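Local coordinates for putative mannose-6-phosphate isomerase YvyI (Bacillus subtilis, PDB 1QWR), which probably interconverts D-mannose 6-phosphate and D-fructose 6-phosphate as a zinc-dependent isomerase of the type 1 phosphomannose isomerase family, at residues Asp95-Val100 and Thr194-Asp199; Ile132-Thr137 and Tyr169-Thr174. All blocks are in the same frame, centred on the assembly; numbering follows the deposited sequence.

Contact 1: residues Asp95-Val100 and Thr194-Asp199. With SO4 (sulfate ion), chain C.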
ATOM      1  N   ASP A  95     -15.362   5.043  -7.420  1.00 24.12           N
ATOM      2  CA  ASP A  95     -15.005   3.619  -7.507  1.00 23.07           C
ATOM      3  C   ASP A  95     -13.756   3.349  -8.346  1.00 22.04           C
ATOM      4  O   ASP A  95     -13.535   4.000  -9.374  1.00 22.19           O
ATOM      5  CB  ASP A  95     -16.147   2.808  -8.142  1.00 24.86           C
ATOM      6  CG  ASP A  95     -17.404   2.764  -7.293  1.00 27.42           C
ATOM      7  OD1 ASP A  95     -17.314   2.674  -6.057  1.00 24.05           O
ATOM      8  OD2 ASP A  95     -18.501   2.779  -7.888  1.00 28.99           O
ATOM      9  N   THR A  96     -12.925   2.388  -7.931  1.00 20.19           N
ATOM     10  CA  THR A  96     -11.771   2.089  -8.770  1.00 20.00           C
ATOM     11  C   THR A  96     -12.216   0.951  -9.678  1.00 19.25           C
ATOM     12  O   THR A  96     -13.285   0.368  -9.476  1.00 20.48           O
ATOM     13  CB  THR A  96     -10.512   1.621  -7.986  1.00 18.93           C
ATOM     14  OG1 THR A  96     -10.764   0.341  -7.399  1.00 18.13           O
ATOM     15  CG2 THR A  96     -10.149   2.623  -6.898  1.00 19.02           C
ATOM     16  N   SER A  97     -11.388   0.619 -10.660  1.00 19.85           N
ATOM     17  CA  SER A  97     -11.733  -0.455 -11.599  1.00 21.55           C
ATOM     18  C   SER A  97     -11.787  -1.828 -10.934  1.00 21.51           C
ATOM     19  O   SER A  97     -11.197  -2.038  -9.875  1.00 22.10           O
ATOM     20  CB  SER A  97     -10.717  -0.483 -12.745  1.00 20.79           C
ATOM     21  OG  SER A  97      -9.442  -0.939 -12.299  1.00 20.84           O
ATOM     22  N   ILE A  98     -12.517  -2.760 -11.542  1.00 22.36           N
ATOM     23  CA  ILE A  98     -12.592  -4.124 -11.000  1.00 21.72           C
ATOM     24  C   ILE A  98     -11.358  -4.753 -11.634  1.00 22.48           C
ATOM     25  O   ILE A  98     -11.157  -4.654 -12.858  1.00 23.34           O
ATOM     26  CB  ILE A  98     -13.888  -4.837 -11.438  1.00 23.79           C
ATOM     27  CG1 ILE A  98     -15.094  -4.119 -10.820  1.00 25.28           C
ATOM     28  CG2 ILE A  98     -13.873  -6.275 -10.981  1.00 23.87           C
ATOM     29  CD1 ILE A  98     -16.428  -4.743 -11.137  1.00 29.27           C
ATOM     30  N   LYS A  99     -10.524  -5.385 -10.812  1.00 20.65           N
ATOM     31  CA  LYS A  99      -9.266  -5.899 -11.327  1.00 18.66           C
ATOM     32  C   LYS A  99      -8.697  -7.092 -10.583  1.00 17.23           C
ATOM     33  O   LYS A  99      -9.225  -7.512  -9.554  1.00 17.74           O
ATOM     34  CB  LYS A  99      -8.247  -4.748 -11.271  1.00 20.79           C
ATOM     35  CG  LYS A  99      -8.175  -4.071  -9.888  1.00 26.21           C
ATOM     36  CD  LYS A  99      -7.439  -2.735  -9.967  1.00 29.14           C
ATOM     37  CE  LYS A  99      -7.575  -1.936  -8.679  1.00 32.27           C
ATOM     38  NZ  LYS A  99      -8.688  -0.949  -8.730  1.00 28.96           N
ATOM     39  N   VAL A 100      -7.597  -7.615 -11.127  1.00 19.51           N
ATOM     40  CA  VAL A 100      -6.860  -8.721 -10.527  1.00 18.58           C
ATOM     41  C   VAL A 100      -5.367  -8.459 -10.770  1.00 17.69           C
ATOM     42  O   VAL A 100      -4.983  -7.935 -11.826  1.00 18.38           O
ATOM     43  CB  VAL A 100      -7.240 -10.088 -11.162  1.00 20.95           C
ATOM     44  CG1 VAL A 100      -7.112 -10.018 -12.662  1.00 23.45           C
ATOM     45  CG2 VAL A 100      -6.327 -11.189 -10.629  1.00 21.22           C
ATOM     46  N   THR A 194      -1.366  -4.703 -13.252  1.00 21.21           N
ATOM     47  CA  THR A 194      -2.806  -4.691 -13.024  1.00 19.95           C
ATOM     48  C   THR A 194      -3.607  -5.064 -14.261  1.00 20.39           C
ATOM     49  O   THR A 194      -3.389  -4.501 -15.323  1.00 22.29           O
ATOM     50  CB  THR A 194      -3.263  -3.293 -12.589  1.00 23.16           C
ATOM     51  OG1 THR A 194      -2.609  -2.949 -11.364  1.00 22.90           O
ATOM     52  CG2 THR A 194      -4.783  -3.253 -12.398  1.00 22.53           C
ATOM     53  N   TYR A 195      -4.538  -5.999 -14.105  1.00 18.74           N
ATOM     54  CA  TYR A 195      -5.393  -6.428 -15.210  1.00 19.77           C
ATOM     55  C   TYR A 195      -6.825  -6.023 -14.867  1.00 18.47           C
ATOM     56  O   TYR A 195      -7.430  -6.578 -13.946  1.00 17.45           O
ATOM     57  CB  TYR A 195      -5.297  -7.953 -15.413  1.00 18.71           C
ATOM     58  CG  TYR A 195      -3.881  -8.454 -15.679  1.00 18.59           C
ATOM     59  CD1 TYR A 195      -2.993  -7.719 -16.474  1.00 20.82           C
ATOM     60  CD2 TYR A 195      -3.437  -9.669 -15.149  1.00 20.00           C
ATOM     61  CE1 TYR A 195      -1.699  -8.189 -16.729  1.00 20.04           C
ATOM     62  CE2 TYR A 195      -2.156 -10.145 -15.397  1.00 16.30           C
ATOM     63  CZ  TYR A 195      -1.291  -9.403 -16.185  1.00 19.72           C
ATOM     64  OH  TYR A 195      -0.021  -9.870 -16.428  1.00 20.74           O
ATOM     65  N   ARG A 196      -7.361  -5.045 -15.596  1.00 19.50           N
ATOM     66  CA  ARG A 196      -8.719  -4.570 -15.344  1.00 19.50           C
ATOM     67  C   ARG A 196      -9.740  -5.356 -16.142  1.00 21.79           C
ATOM     68  O   ARG A 196      -9.486  -5.691 -17.299  1.00 21.28           O
ATOM     69  CB  ARG A 196      -8.878  -3.115 -15.767  1.00 22.53           C
ATOM     70  CG  ARG A 196      -7.878  -2.182 -15.181  1.00 24.90           C
ATOM     71  CD  ARG A 196      -8.337  -0.743 -15.369  1.00 24.58           C
ATOM     72  NE  ARG A 196      -7.319   0.177 -14.885  1.00 26.37           N
ATOM     73  CZ  ARG A 196      -6.358   0.679 -15.641  1.00 28.03           C
ATOM     74  NH1 ARG A 196      -6.284   0.360 -16.924  1.00 29.15           N
ATOM     75  NH2 ARG A 196      -5.465   1.496 -15.108  1.00 31.93           N
ATOM     76  N   VAL A 197     -10.887  -5.638 -15.536  1.00 23.39           N
ATOM     77  CA  VAL A 197     -11.931  -6.341 -16.264  1.00 25.39           C
ATOM     78  C   VAL A 197     -13.096  -5.389 -16.514  1.00 26.60           C
ATOM     79  O   VAL A 197     -13.866  -5.581 -17.449  1.00 27.64           O
ATOM     80  CB  VAL A 197     -12.442  -7.602 -15.511  1.00 26.33           C
ATOM     81  CG1 VAL A 197     -11.259  -8.521 -15.178  1.00 29.19           C
ATOM     82  CG2 VAL A 197     -13.190  -7.226 -14.252  1.00 26.87           C
ATOM     83  N   TYR A 198     -13.209  -4.347 -15.694  1.00 25.20           N
ATOM     84  CA  TYR A 198     -14.305  -3.386 -15.833  1.00 25.14           C
ATOM     85  C   TYR A 198     -13.969  -2.050 -15.189  1.00 25.90           C
ATOM     86  O   TYR A 198     -13.450  -2.012 -14.069  1.00 24.72           O
ATOM     87  CB  TYR A 198     -15.570  -3.944 -15.183  1.00 27.74           C
ATOM     88  CG  TYR A 198     -16.798  -3.091 -15.408  1.00 28.19           C
ATOM     89  CD1 TYR A 198     -17.135  -2.654 -16.686  1.00 30.27           C
ATOM     90  CD2 TYR A 198     -17.642  -2.751 -14.347  1.00 29.71           C
ATOM     91  CE1 TYR A 198     -18.290  -1.893 -16.912  1.00 31.58           C
ATOM     92  CE2 TYR A 198     -18.801  -1.994 -14.565  1.00 32.58           C
ATOM     93  CZ  TYR A 198     -19.112  -1.568 -15.850  1.00 32.49           C
ATOM     94  OH  TYR A 198     -20.237  -0.801 -16.070  1.00 35.76           O
ATOM     95  N   ASP A 199     -14.272  -0.959 -15.891  1.00 23.62           N
ATOM     96  CA  ASP A 199     -13.982   0.386 -15.383  1.00 24.29           C
ATOM     97  C   ASP A 199     -15.172   1.334 -15.526  1.00 24.98           C
ATOM     98  O   ASP A 199     -14.999   2.541 -15.725  1.00 26.49           O
ATOM     99  CB  ASP A 199     -12.766   0.976 -16.098  1.00 22.76           C
ATOM    100  CG  ASP A 199     -12.205   2.194 -15.382  1.00 24.02           C
ATOM    101  OD1 ASP A 199     -12.228   2.209 -14.137  1.00 24.73           O
ATOM    102  OD2 ASP A 199     -11.718   3.131 -16.052  1.00 25.37           O
TER
HETATM  103  S   SO4 C 601      -7.162   1.423 -10.928  1.00 26.41           S
HETATM  104  O1  SO4 C 601      -8.636   1.313 -11.071  1.00 23.62           O
HETATM  105  O2  SO4 C 601      -6.732   2.800 -11.186  1.00 21.25           O
HETATM  106  O3  SO4 C 601      -6.493   0.494 -11.851  1.00 25.23           O
HETATM  107  O4  SO4 C 601      -6.802   1.063  -9.542  1.00 24.01           O
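K99 and R196 face each other as a non-hydrogen-bonded pair where strands 98-100 and 195-198 run antiparallel, both side chains rising on the face that carries a bound sulfate. Along K99, CB rests beside the carbonyl O of Y195 and near T194 CG2, which CD then approaches to 3.6 Å, the two side chains crossing at a slant. CE passes close to the sulfate, and a bend at the last torsion (chi4 -95°) turns NZ back over its own segment. There NZ donates to O4 of the sulfate at 2.9 Å, to T96 OG1 at 2.8 Å and to the S97 carbonyl O; a weak, longer approach to sulfate O1 can at most share one of these hydrogens. An alanine in place of K99 would probably leave sulfate O4 and the S97 carbonyl without this charged donor and open a gap beside the T194 methyl. S97 grips O1 twice, through its backbone N and through OG at 2.7 Å, while R196 NE reaches O3 at 3.2 Å. S97 OG also sits at the edge of the R196 guanidinium, whose NH1 is held by the E211 carbonyl; K18, W20 and R210 also bind the anion. On the other face, I98 CG2 presses tightly on V197 CG2 (3.5 Å), and I98 CD1 meets the edge of the Y198 ring. In the backbone, V100 and Y195 exchange a pair of N-H...O bonds, whereas I98 splits its two: N donates to Y198 O (2.8 Å) and O accepts from V197 N, a classic beta bulge. The sulfate probably comes from the crystallisation liquor; its basic surroundings, including R196, probably an active-site residue, are consistent with a substrate phosphate site.

Contact 2: residues Ile132-Thr137 and Tyr169-Thr174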
ATOM      1  N   ILE A 132     -16.151  -2.608  -0.336  1.00 24.95           N
ATOM      2  CA  ILE A 132     -15.068  -3.012  -1.217  1.00 23.11           C
ATOM      3  C   ILE A 132     -15.601  -4.244  -1.960  1.00 24.00           C
ATOM      4  O   ILE A 132     -16.527  -4.914  -1.486  1.00 20.82           O
ATOM      5  CB  ILE A 132     -13.776  -3.408  -0.459  1.00 24.13           C
ATOM      6  CG1 ILE A 132     -14.031  -4.608   0.441  1.00 22.47           C
ATOM      7  CG2 ILE A 132     -13.251  -2.200   0.310  1.00 22.24           C
ATOM      8  CD1 ILE A 132     -12.750  -5.218   1.050  1.00 23.36           C
ATOM      9  N   ILE A 133     -15.033  -4.507  -3.128  1.00 23.51           N
ATOM     10  CA  ILE A 133     -15.377  -5.687  -3.909  1.00 23.12           C
ATOM     11  C   ILE A 133     -14.203  -6.609  -3.622  1.00 23.50           C
ATOM     12  O   ILE A 133     -13.043  -6.218  -3.800  1.00 22.21           O
ATOM     13  CB  ILE A 133     -15.443  -5.364  -5.407  1.00 23.87           C
ATOM     14  CG1 ILE A 133     -16.637  -4.452  -5.673  1.00 21.73           C
ATOM     15  CG2 ILE A 133     -15.563  -6.649  -6.218  1.00 22.51           C
ATOM     16  CD1 ILE A 133     -16.631  -3.816  -7.050  1.00 23.27           C
ATOM     17  N   TYR A 134     -14.500  -7.818  -3.158  1.00 22.80           N
ATOM     18  CA  TYR A 134     -13.466  -8.787  -2.803  1.00 23.66           C
ATOM     19  C   TYR A 134     -13.947 -10.211  -3.079  1.00 24.17           C
ATOM     20  O   TYR A 134     -14.766 -10.751  -2.323  1.00 24.89           O
ATOM     21  CB  TYR A 134     -13.138  -8.659  -1.307  1.00 22.25           C
ATOM     22  CG  TYR A 134     -11.955  -9.475  -0.828  1.00 22.26           C
ATOM     23  CD1 TYR A 134     -10.703  -8.883  -0.640  1.00 23.38           C
ATOM     24  CD2 TYR A 134     -12.091 -10.830  -0.519  1.00 22.44           C
ATOM     25  CE1 TYR A 134      -9.626  -9.621  -0.152  1.00 23.66           C
ATOM     26  CE2 TYR A 134     -11.021 -11.578  -0.026  1.00 23.55           C
ATOM     27  CZ  TYR A 134      -9.792 -10.965   0.156  1.00 23.26           C
ATOM     28  OH  TYR A 134      -8.744 -11.687   0.656  1.00 23.75           O
ATOM     29  N   GLY A 135     -13.421 -10.816  -4.141  1.00 23.35           N
ATOM     30  CA  GLY A 135     -13.801 -12.173  -4.486  1.00 22.61           C
ATOM     31  C   GLY A 135     -14.979 -12.219  -5.441  1.00 23.71           C
ATOM     32  O   GLY A 135     -15.534 -11.176  -5.804  1.00 23.25           O
ATOM     33  N   HIS A 136     -15.374 -13.433  -5.824  1.00 23.19           N
ATOM     34  CA  HIS A 136     -16.475 -13.613  -6.766  1.00 24.75           C
ATOM     35  C   HIS A 136     -17.147 -14.968  -6.565  1.00 24.92           C
ATOM     36  O   HIS A 136     -16.683 -15.794  -5.785  1.00 24.75           O
ATOM     37  CB  HIS A 136     -15.952 -13.525  -8.192  1.00 23.00           C
ATOM     38  CG  HIS A 136     -15.023 -14.641  -8.544  1.00 25.47           C
ATOM     39  ND1 HIS A 136     -13.666 -14.588  -8.300  1.00 29.11           N
ATOM     40  CD2 HIS A 136     -15.272 -15.876  -9.036  1.00 23.76           C
ATOM     41  CE1 HIS A 136     -13.121 -15.748  -8.623  1.00 25.78           C
ATOM     42  NE2 HIS A 136     -14.074 -16.546  -9.071  1.00 28.89           N
ATOM     43  N   THR A 137     -18.224 -15.205  -7.303  1.00 27.22           N
ATOM     44  CA  THR A 137     -18.974 -16.452  -7.152  1.00 29.53           C
ATOM     45  C   THR A 137     -18.764 -17.504  -8.239  1.00 30.23           C
ATOM     46  O   THR A 137     -19.320 -18.606  -8.145  1.00 32.98           O
ATOM     47  CB  THR A 137     -20.485 -16.168  -7.112  1.00 28.24           C
ATOM     48  OG1 THR A 137     -20.859 -15.486  -8.314  1.00 26.99           O
ATOM     49  CG2 THR A 137     -20.837 -15.308  -5.907  1.00 30.43           C
ATOM     50  N   TYR A 169      -6.364  -8.386   3.557  1.00 16.99           N
ATOM     51  CA  TYR A 169      -5.214  -8.940   2.855  1.00 17.36           C
ATOM     52  C   TYR A 169      -5.739  -9.358   1.483  1.00 16.79           C
ATOM     53  O   TYR A 169      -6.798  -9.996   1.389  1.00 15.35           O
ATOM     54  CB  TYR A 169      -4.681 -10.139   3.629  1.00 17.43           C
ATOM     55  CG  TYR A 169      -3.421 -10.714   3.056  1.00 16.97           C
ATOM     56  CD1 TYR A 169      -2.212 -10.048   3.194  1.00 18.58           C
ATOM     57  CD2 TYR A 169      -3.427 -11.945   2.411  1.00 21.16           C
ATOM     58  CE1 TYR A 169      -1.024 -10.600   2.712  1.00 19.72           C
ATOM     59  CE2 TYR A 169      -2.250 -12.505   1.924  1.00 20.97           C
ATOM     60  CZ  TYR A 169      -1.050 -11.826   2.087  1.00 18.26           C
ATOM     61  OH  TYR A 169       0.120 -12.406   1.681  1.00 18.43           O
ATOM     62  N   VAL A 170      -5.016  -8.992   0.426  1.00 16.10           N
ATOM     63  CA  VAL A 170      -5.449  -9.269  -0.951  1.00 16.77           C
ATOM     64  C   VAL A 170      -4.406 -10.056  -1.728  1.00 16.95           C
ATOM     65  O   VAL A 170      -3.566  -9.488  -2.423  1.00 15.51           O
ATOM     66  CB  VAL A 170      -5.734  -7.955  -1.709  1.00 17.11           C
ATOM     67  CG1 VAL A 170      -6.476  -8.258  -3.028  1.00 19.08           C
ATOM     68  CG2 VAL A 170      -6.545  -7.008  -0.838  1.00 19.74           C
ATOM     69  N   PRO A 171      -4.449 -11.392  -1.621  1.00 18.64           N
ATOM     70  CA  PRO A 171      -3.488 -12.242  -2.326  1.00 18.39           C
ATOM     71  C   PRO A 171      -3.573 -11.978  -3.821  1.00 17.71           C
ATOM     72  O   PRO A 171      -4.650 -11.676  -4.332  1.00 17.74           O
ATOM     73  CB  PRO A 171      -3.964 -13.653  -1.994  1.00 18.10           C
ATOM     74  CG  PRO A 171      -4.658 -13.493  -0.669  1.00 19.20           C
ATOM     75  CD  PRO A 171      -5.387 -12.191  -0.815  1.00 19.30           C
ATOM     76  N   SER A 172      -2.453 -12.079  -4.528  1.00 16.81           N
ATOM     77  CA  SER A 172      -2.496 -11.895  -5.973  1.00 13.31           C
ATOM     78  C   SER A 172      -3.462 -12.990  -6.462  1.00 17.28           C
ATOM     79  O   SER A 172      -3.568 -14.068  -5.837  1.00 16.46           O
ATOM     80  CB  SER A 172      -1.114 -12.100  -6.577  1.00 17.95           C
ATOM     81  OG  SER A 172      -0.602 -13.376  -6.233  1.00 20.66           O
ATOM     82  N   GLY A 173      -4.168 -12.704  -7.551  1.00 17.05           N
ATOM     83  CA  GLY A 173      -5.143 -13.643  -8.093  1.00 16.94           C
ATOM     84  C   GLY A 173      -6.551 -13.312  -7.602  1.00 20.13           C
ATOM     85  O   GLY A 173      -7.536 -13.908  -8.052  1.00 20.17           O
ATOM     86  N   THR A 174      -6.657 -12.370  -6.666  1.00 19.37           N
ATOM     87  CA  THR A 174      -7.962 -11.999  -6.108  1.00 20.11           C
ATOM     88  C   THR A 174      -8.638 -10.928  -6.939  1.00 19.78           C
ATOM     89  O   THR A 174      -8.052  -9.883  -7.195  1.00 19.74           O
ATOM     90  CB  THR A 174      -7.823 -11.449  -4.660  1.00 19.86           C
ATOM     91  OG1 THR A 174      -7.157 -12.421  -3.846  1.00 21.16           O
ATOM     92  CG2 THR A 174      -9.185 -11.128  -4.057  1.00 20.11           C
TER
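One hydrogen bond joins the two segments: Y134 OH donates to the backbone O of Y169 at 2.7 Å. The phenol approaches nearly end-on to the carbonyl, with a C=O...donor angle of 165°, and Y169 O lies at the ring's edge, in its plane. CG of Y134 stands anti to the backbone N (chi1 -172°), which sends the ring across to the end of strand 167-170. P171 CD lies 3.7 Å from Y134 OH, the two side chains at about a right angle. A second polar feature belongs to the turn itself. P171 to T174 form a type II beta turn in which P171 O accepts from T174 OG1 at 2.7 Å and, less closely, from T174 N, both arriving from the same face of the carbonyl plane. G173 has a positive phi, at which a side chain would collide with the carbonyl O of S172, which accounts for the glycine at this turn position.

The apolar contacts lie around the ring. T174 CG2 makes a CH-pi contact, standing 4.2 Å from the centroid of the Y134 ring and only 9° off its normal. The bond from OG1 to P171 O favours the rotation that turns this methyl to the ring. At the ring's edge Y134 CE1 meets V170 CG2 at 4.1 Å, the two side chains running alongside each other in opposite senses. Beyond the segments, H225 meets the Y134 ring at about a right angle, and V170 also touches E119 and H176, both zinc ligands.

Chemically, a largely hydrophobic ring is inserted with its single polar atom matched to a backbone acceptor, so a buried hydroxyl is satisfied while the aromatic face packs on a methyl; the pairing joins strand 131-136 to the turn leading into the zinc-binding H176.

Overall arrangement
The centres of contacts 1 and 2 lie about 11 Å apart on the same side of the chain's centre. Along the chain, 95-100 comes first, then 132-137, 169-174 and finally 194-199, so contact 2 falls within the span that contact 1 brings together. They belong to separate antiparallel sheets, the two-stranded 98-100/195-198 and the three-stranded 157-161/131-136/176-178, with 169-174 continuing from strand 167-170. The two contacts meet through packing: V100 CG2 lies 3.7 Å from G173 C, and I98 CG1 4.1 Å from I133 CD1. Both approach the zinc site of H101, E119 and H176, contact 1 through K99 and T194, contact 2 through V170; together they wall one part of it.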